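Long-range contacts in 1-acyl-sn-glycerol-3-phosphate acyltransferase (Thermotoga maritima, PDB 5KYM), which probably transfers an acyl chain to 1-acyl-sn-glycerol-3-phosphate (lysophosphatidic acid) to form phosphatidic acid at the membrane: residues A[9-14]-A[200-204]; A[83-87]-A[157-161]; A[206-210]-A[240-246]. All blocks are in the same frame, centred on the assembly; numbering follows the deposited sequence.

Contact 1. Residues A[9-14]-A[200-204]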
# COMPACT_ATOMS: atom_id res chain seq x y z
N LEU A 9 -5.20 22.52 -5.96
CA LEU A 9 -5.54 21.12 -5.73
C LEU A 9 -4.70 20.56 -4.59
O LEU A 9 -5.22 19.97 -3.64
CB LEU A 9 -5.33 20.30 -6.96
CG LEU A 9 -5.62 18.84 -6.79
CD1 LEU A 9 -7.08 18.60 -6.52
CD2 LEU A 9 -5.26 18.14 -8.07
N THR A 10 -3.40 20.81 -4.63
CA THR A 10 -2.55 20.39 -3.57
C THR A 10 -3.02 20.87 -2.19
O THR A 10 -2.98 20.07 -1.24
CB THR A 10 -1.11 20.83 -3.82
OG1 THR A 10 -0.69 20.37 -5.12
CG2 THR A 10 -0.18 20.27 -2.69
N LEU A 11 -3.46 22.12 -2.09
CA LEU A 11 -3.90 22.68 -0.81
C LEU A 11 -5.18 22.01 -0.33
O LEU A 11 -5.27 21.54 0.80
CB LEU A 11 -4.06 24.20 -0.91
CG LEU A 11 -2.65 24.81 -0.84
CD1 LEU A 11 -2.34 26.01 -1.74
CD2 LEU A 11 -2.46 25.15 0.66
N TYR A 12 -6.13 21.93 -1.24
CA TYR A 12 -7.37 21.21 -1.03
C TYR A 12 -7.09 19.77 -0.57
O TYR A 12 -7.70 19.30 0.42
CB TYR A 12 -8.18 21.25 -2.35
CG TYR A 12 -9.48 20.51 -2.42
CD1 TYR A 12 -10.63 21.03 -1.85
CD2 TYR A 12 -9.57 19.33 -3.14
CE1 TYR A 12 -11.85 20.35 -1.96
CE2 TYR A 12 -10.77 18.63 -3.29
CZ TYR A 12 -11.93 19.12 -2.70
OH TYR A 12 -13.09 18.38 -2.84
N PHE A 13 -6.12 19.09 -1.20
CA PHE A 13 -5.84 17.75 -0.73
C PHE A 13 -5.32 17.72 0.71
O PHE A 13 -5.83 16.94 1.51
CB PHE A 13 -4.88 16.98 -1.63
CG PHE A 13 -4.63 15.58 -1.16
CD1 PHE A 13 -5.54 14.58 -1.44
CD2 PHE A 13 -3.52 15.27 -0.43
CE1 PHE A 13 -5.35 13.28 -0.97
CE2 PHE A 13 -3.31 13.99 0.03
CZ PHE A 13 -4.24 12.99 -0.21
N TYR A 14 -4.31 18.53 1.04
CA TYR A 14 -3.70 18.43 2.36
C TYR A 14 -4.68 18.86 3.43
O TYR A 14 -4.74 18.24 4.50
CB TYR A 14 -2.36 19.18 2.46
CG TYR A 14 -1.22 18.50 1.73
CD1 TYR A 14 -0.89 17.17 2.03
CD2 TYR A 14 -0.51 19.15 0.76
CE1 TYR A 14 0.15 16.52 1.38
CE2 TYR A 14 0.54 18.55 0.10
CZ TYR A 14 0.89 17.22 0.40
OH TYR A 14 1.91 16.56 -0.31
N TRP A 200 6.16 17.68 -4.04
CA TRP A 200 5.24 17.88 -2.91
C TRP A 200 3.85 18.28 -3.36
O TRP A 200 2.94 18.31 -2.51
CB TRP A 200 5.70 19.02 -1.99
CG TRP A 200 6.98 18.87 -1.21
CD1 TRP A 200 7.72 17.76 -1.05
CD2 TRP A 200 7.62 19.90 -0.44
NE1 TRP A 200 8.82 18.03 -0.26
CE2 TRP A 200 8.77 19.33 0.14
CE3 TRP A 200 7.33 21.26 -0.17
CZ2 TRP A 200 9.63 20.06 0.96
CZ3 TRP A 200 8.21 21.99 0.63
CH2 TRP A 200 9.34 21.39 1.19
N THR A 201 3.70 18.67 -4.65
CA THR A 201 2.42 18.95 -5.30
C THR A 201 1.84 17.80 -6.10
O THR A 201 2.55 16.95 -6.62
CB THR A 201 2.48 20.15 -6.31
OG1 THR A 201 3.24 19.83 -7.50
CG2 THR A 201 3.02 21.35 -5.64
N PHE A 202 0.52 17.85 -6.26
CA PHE A 202 -0.22 16.85 -7.02
C PHE A 202 -0.54 17.35 -8.41
O PHE A 202 -0.50 18.54 -8.66
CB PHE A 202 -1.51 16.57 -6.28
CG PHE A 202 -1.31 15.88 -4.96
CD1 PHE A 202 -1.22 14.50 -4.88
CD2 PHE A 202 -1.19 16.63 -3.78
CE1 PHE A 202 -1.04 13.89 -3.66
CE2 PHE A 202 -0.96 15.99 -2.57
CZ PHE A 202 -0.91 14.63 -2.51
N THR A 203 -0.82 16.43 -9.33
CA THR A 203 -1.42 16.73 -10.64
C THR A 203 -2.37 15.60 -10.94
O THR A 203 -1.94 14.46 -10.90
CB THR A 203 -0.40 16.73 -11.81
OG1 THR A 203 0.14 15.45 -11.98
CG2 THR A 203 0.82 17.63 -11.56
N PRO A 204 -3.65 15.86 -11.26
CA PRO A 204 -4.55 14.72 -11.51
C PRO A 204 -4.15 13.84 -12.68
O PRO A 204 -3.36 14.26 -13.53
CB PRO A 204 -5.88 15.39 -11.82
CG PRO A 204 -5.80 16.67 -11.11
CD PRO A 204 -4.36 17.14 -11.29
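Thr-10 OG1 and Tyr-14 OH, both on helix 2-34, are hydrogen-bonded to the backbone of the loop 200-204, at Phe-202 N and Trp-200 O. Phe-202 N donates to Thr-10 OG1 over 3.0 Å, in a nearly straight bond. With OG1 set beside its own backbone N (chi1 -53°), the Thr-10 hydroxyl can also donate to Asn-6 O one helical turn back, while CG2 turns to the edge of the Phe-202 ring. One turn further along, Tyr-14 OH donates to Trp-200 O at 3.0 Å, reaching that carbonyl from 29° off its plane.

The aromatic contacts are all oblique. The CE2-CZ end of Phe-202 abuts both helix rings: CE2 and CZ lie against Phe-13 CD2, and CE2 sits over one face of the Tyr-14 ring. The ring centroids of Phe-202 and Phe-13 are 4.6 Å apart, the planes inclined at 54°. Leu-60 touches both phenylalanines and Ile-195 packs on Phe-202.

Aliphatic contact closes the other end, where Leu-9 CD2 lies against the CG-CD side of the Pro-204 ring, 3.4 Å from Pro-204 CG.

Both polar bonds use main-chain groups of a loop without regular structure, and both partners on the helix are hydroxyls. The chemistry therefore implies a neutral attachment, in which hydroxyls meet the loop's backbone polarity and the aromatic cluster supplies the apolar packing, with no ion pair across the contact.

Contact 2. Residues A[83-87]-A[157-161]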
# COMPACT_ATOMS: atom_id res chain seq x y z
N ASN A 83 5.33 -2.91 -7.00
CA ASN A 83 6.23 -1.80 -7.41
C ASN A 83 5.82 -0.50 -6.67
O ASN A 83 4.66 -0.34 -6.22
CB ASN A 83 6.28 -1.57 -8.90
CG ASN A 83 4.96 -1.12 -9.46
OD1 ASN A 83 3.97 -1.81 -9.31
ND2 ASN A 83 4.92 0.02 -10.15
N HIS A 84 6.79 0.39 -6.53
CA HIS A 84 6.63 1.59 -5.68
C HIS A 84 7.05 2.84 -6.43
O HIS A 84 8.20 2.93 -6.93
CB HIS A 84 7.53 1.45 -4.48
CG HIS A 84 7.17 2.34 -3.35
ND1 HIS A 84 5.93 2.91 -3.23
CD2 HIS A 84 7.88 2.74 -2.28
CE1 HIS A 84 5.88 3.60 -2.11
NE2 HIS A 84 7.06 3.53 -1.52
N GLN A 85 6.14 3.78 -6.58
CA GLN A 85 6.44 4.94 -7.42
C GLN A 85 5.73 6.22 -6.96
O GLN A 85 5.66 7.18 -7.73
CB GLN A 85 6.09 4.61 -8.89
CG GLN A 85 4.58 4.53 -9.21
CD GLN A 85 4.28 4.29 -10.67
OE1 GLN A 85 3.21 4.66 -11.14
NE2 GLN A 85 5.24 3.67 -11.39
N SER A 86 5.23 6.24 -5.73
CA SER A 86 4.57 7.41 -5.17
C SER A 86 4.25 7.25 -3.70
O SER A 86 4.05 6.15 -3.25
CB SER A 86 3.28 7.69 -5.95
OG SER A 86 2.60 8.75 -5.35
N LEU A 87 4.13 8.33 -2.96
CA LEU A 87 3.52 8.20 -1.60
C LEU A 87 2.12 7.63 -1.68
O LEU A 87 1.72 6.90 -0.80
CB LEU A 87 3.42 9.51 -0.84
CG LEU A 87 4.79 10.16 -0.46
CD1 LEU A 87 4.46 11.47 0.28
CD2 LEU A 87 5.81 9.28 0.31
N GLY A 157 12.53 -1.22 -2.21
CA GLY A 157 13.07 -0.57 -1.03
C GLY A 157 13.08 0.96 -1.06
O GLY A 157 13.62 1.59 -0.19
N THR A 158 12.45 1.54 -2.05
CA THR A 158 12.48 2.97 -2.31
C THR A 158 11.52 3.20 -3.47
O THR A 158 11.24 2.29 -4.25
CB THR A 158 13.89 3.44 -2.72
OG1 THR A 158 13.85 4.83 -3.06
CG2 THR A 158 14.41 2.76 -3.95
N ARG A 159 11.06 4.42 -3.62
CA ARG A 159 10.27 4.79 -4.81
C ARG A 159 11.21 4.96 -5.96
O ARG A 159 12.31 5.48 -5.81
CB ARG A 159 9.48 6.06 -4.63
CG ARG A 159 8.69 6.08 -3.32
CD ARG A 159 7.73 7.20 -3.23
NE ARG A 159 8.42 8.48 -3.09
CZ ARG A 159 8.85 8.97 -1.95
NH1 ARG A 159 8.68 8.29 -0.83
NH2 ARG A 159 9.43 10.16 -1.92
N SER A 160 10.78 4.46 -7.10
CA SER A 160 11.41 4.76 -8.36
C SER A 160 11.35 6.26 -8.54
O SER A 160 10.34 6.90 -8.24
CB SER A 160 10.64 4.08 -9.49
OG SER A 160 10.94 4.60 -10.76
N PRO A 161 12.43 6.85 -9.02
CA PRO A 161 12.42 8.25 -9.31
C PRO A 161 11.75 8.62 -10.64
O PRO A 161 11.31 9.73 -10.77
CB PRO A 161 13.90 8.57 -9.34
CG PRO A 161 14.52 7.36 -9.94
CD PRO A 161 13.73 6.24 -9.39
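His-84 O accepts one hydrogen bond and one CA-H...O contact from the loop 157-161. The hydrogen bond comes from Ser-160 N, 3.0 Å from His-84 O. Arg-159 CA makes the CA-H...O contact to the same oxygen at 3.5 Å. Ser-160 is itself held through its hydroxyl, which bonds to Lys-164 O.

The side chains of His-84 and Arg-159 then lie against each other. A chi1 of -161° swings the His-84 ring away from its backbone N and lays one face against the aliphatic part of the arginine, where Arg-159 CG stands 3.7 Å from the ring centroid in a CH-pi contact. CG sits nearer the NE2 and CD2 side of the ring than its middle. Next along the chain, Arg-159 CD lies 3.5 Å from Ser-86 C, and the bend at chi3 then swings NE and the guanidinium toward Leu-87. The guanidinium ends up perpendicular to the imidazole, and Leu-87 CD2 lies over one of its faces.

Residues outside the two segments hold the histidine from other sides: its ND1 bonds to Asp-89 OD2, which also accepts from Gln-85 N, its backbone N bonds to Glu-156 OE1, and Phe-154 stacks on its ring. Ser-86 OG bonds to Ile-195 O and also caps Met-88 N ahead of helix 89-96.

His-84 and Asp-89 are the ends of the HX4D signature of glycerolipid acyltransferases, and Gly-157, Thr-158 and Arg-159 follow Glu-156 in the EGTR motif. In this family the histidine is thought to act as the base and the arginine's motif to bind the acceptor phosphate, so this packing of the two motifs is consistent with the acyltransferase active site.

Contact 3. Residues A[206-210]-A[240-246]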
# COMPACT_ATOMS: atom_id res chain seq x y z
N LYS A 206 -5.09 9.32 -14.32
CA LYS A 206 -5.70 8.02 -14.02
C LYS A 206 -4.70 7.14 -13.29
O LYS A 206 -3.52 7.14 -13.62
CB LYS A 206 -6.10 7.35 -15.29
CG LYS A 206 -6.93 8.23 -16.21
CD LYS A 206 -7.44 7.51 -17.43
CE LYS A 206 -6.48 7.64 -18.59
NZ LYS A 206 -6.92 6.60 -19.54
N VAL A 207 -5.14 6.40 -12.29
CA VAL A 207 -4.30 5.36 -11.69
C VAL A 207 -4.87 4.00 -12.09
O VAL A 207 -6.11 3.82 -12.07
CB VAL A 207 -4.29 5.51 -10.17
CG1 VAL A 207 -3.47 4.41 -9.49
CG2 VAL A 207 -3.75 6.88 -9.80
N PHE A 208 -3.99 3.06 -12.44
CA PHE A 208 -4.35 1.67 -12.71
C PHE A 208 -3.64 0.75 -11.77
O PHE A 208 -2.52 0.96 -11.39
CB PHE A 208 -3.90 1.29 -14.11
CG PHE A 208 -4.52 2.09 -15.17
CD1 PHE A 208 -3.97 3.30 -15.53
CD2 PHE A 208 -5.72 1.67 -15.75
CE1 PHE A 208 -4.58 4.05 -16.54
CE2 PHE A 208 -6.34 2.41 -16.74
CZ PHE A 208 -5.76 3.60 -17.15
N LEU A 209 -4.25 -0.36 -11.48
CA LEU A 209 -3.80 -1.29 -10.47
C LEU A 209 -4.11 -2.64 -11.03
O LEU A 209 -5.25 -2.88 -11.42
CB LEU A 209 -4.64 -1.03 -9.22
CG LEU A 209 -4.01 -1.32 -7.91
CD1 LEU A 209 -5.07 -1.09 -6.83
CD2 LEU A 209 -3.59 -2.75 -7.94
N LYS A 210 -3.13 -3.51 -11.14
CA LYS A 210 -3.38 -4.90 -11.57
C LYS A 210 -2.93 -5.91 -10.49
O LYS A 210 -1.75 -6.05 -10.19
CB LYS A 210 -2.71 -5.17 -12.91
CG LYS A 210 -2.87 -6.61 -13.38
CD LYS A 210 -2.73 -6.76 -14.87
CE LYS A 210 -2.66 -8.23 -15.21
NZ LYS A 210 -2.59 -8.33 -16.68
N GLU A 240 2.31 -3.57 -19.29
CA GLU A 240 0.98 -3.63 -19.88
C GLU A 240 0.13 -2.44 -19.53
O GLU A 240 -0.62 -1.92 -20.37
CB GLU A 240 0.24 -4.87 -19.42
CG GLU A 240 0.79 -6.14 -20.05
CD GLU A 240 0.08 -7.40 -19.57
OE1 GLU A 240 -1.10 -7.31 -19.10
OE2 GLU A 240 0.74 -8.47 -19.71
N LEU A 241 0.22 -2.03 -18.27
CA LEU A 241 -0.47 -0.86 -17.78
C LEU A 241 0.04 0.47 -18.40
O LEU A 241 -0.73 1.30 -18.79
CB LEU A 241 -0.43 -0.83 -16.27
CG LEU A 241 -1.22 -1.94 -15.55
CD1 LEU A 241 -1.02 -1.87 -14.03
CD2 LEU A 241 -2.68 -1.82 -15.81
N LYS A 242 1.35 0.63 -18.55
CA LYS A 242 1.99 1.79 -19.13
C LYS A 242 1.50 2.00 -20.56
O LYS A 242 1.52 3.13 -21.07
CB LYS A 242 3.52 1.61 -19.11
CG LYS A 242 4.32 2.84 -19.58
CD LYS A 242 5.85 2.70 -19.60
CE LYS A 242 6.37 2.62 -18.16
NZ LYS A 242 7.81 2.84 -17.74
N ALA A 243 1.12 0.93 -21.25
CA ALA A 243 0.93 0.96 -22.69
C ALA A 243 -0.53 0.98 -23.09
O ALA A 243 -0.84 1.53 -24.14
CB ALA A 243 1.62 -0.24 -23.32
N ARG A 244 -1.41 0.44 -22.24
CA ARG A 244 -2.83 0.44 -22.52
C ARG A 244 -3.35 1.82 -22.72
O ARG A 244 -3.26 2.62 -21.82
CB ARG A 244 -3.62 -0.14 -21.39
CG ARG A 244 -3.77 -1.63 -21.55
CD ARG A 244 -4.64 -2.22 -20.45
NE ARG A 244 -4.22 -3.63 -20.26
CZ ARG A 244 -4.22 -4.26 -19.10
NH1 ARG A 244 -4.65 -3.61 -18.00
NH2 ARG A 244 -3.79 -5.55 -19.03
N TRP A 245 -3.87 2.08 -23.90
CA TRP A 245 -4.78 3.20 -24.13
C TRP A 245 -6.16 2.89 -23.57
O TRP A 245 -6.67 1.78 -23.71
CB TRP A 245 -4.92 3.50 -25.65
CG TRP A 245 -5.82 4.64 -25.94
CD1 TRP A 245 -5.49 5.98 -25.97
CD2 TRP A 245 -7.22 4.56 -26.18
NE1 TRP A 245 -6.61 6.72 -26.24
CE2 TRP A 245 -7.69 5.89 -26.35
CE3 TRP A 245 -8.13 3.48 -26.26
CZ2 TRP A 245 -9.05 6.18 -26.59
CZ3 TRP A 245 -9.51 3.77 -26.52
CH2 TRP A 245 -9.94 5.12 -26.67
N SER A 246 -6.77 3.92 -23.01
CA SER A 246 -8.13 3.93 -22.57
C SER A 246 -8.70 5.36 -22.59
O SER A 246 -7.94 6.32 -22.49
CB SER A 246 -8.18 3.37 -21.17
OG SER A 246 -7.03 3.76 -20.45
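Lys-210 of strand 207-211 and Arg-244, just past the end of helix 223-243, share Glu-240 in a small salt-bridge network. Lys-210, running out fully extended beyond CG, brings NZ to 3.0 Å from Glu-240 OE1, on the syn side of the carboxylate and 31° out of its plane. Arg-244 NH2 meets the same Glu-240 OE1 at 3.2 Å, from within its own segment, while Arg-244 NH1 pairs with Glu-67 OE2 on the neighbouring strand 64-67.

The polar contact at the other end is looser. Lys-206 NZ reaches Ser-246 OG at 3.0 Å and Ser-246 O slightly farther off, both as weak hydrogen bonds.

Apolar packing fills the middle, with the two branches of Leu-241 shared out. CD2 lies 3.7 Å from Phe-208 CB, and CD1 rests 3.9 Å from Lys-210 CB. The Phe-208 ring continues toward the chain end, its CZ beside Ser-246 OG.

Strand 207-211 runs between 64-67 and 183-189 in the mixed sheet. Helix 223-243 packs on the face bearing Phe-208 and Lys-210, where Leu-241 also touches Ser-187 and Trp-189; Val-207 and Leu-209 point to the other face, against helix 89-96.

How the contacts relate
All three contacts are partly buried, but contact 2 lies nearest the chain centre, about 11 Å from it to its own centre, against about 19 and 18 Å for contacts 1 and 3. Contacts 1 and 3 use adjoining parts of the chain: 200-204 reaches the long N-terminal helix, and 206-210 then enters the sheet and meets the C-terminal helix. Their chemistry differs accordingly: aromatic rings and hydroxyls beside the lipid-binding helix, a salt-bridge network and weak lysine bonds around a leucine-phenylalanine contact where the C-terminal helix ends over the sheet. Contact 2 instead joins two loops that follow strands of that same sheet, through one backbone bond and imidazole-arginine packing at the probable active site.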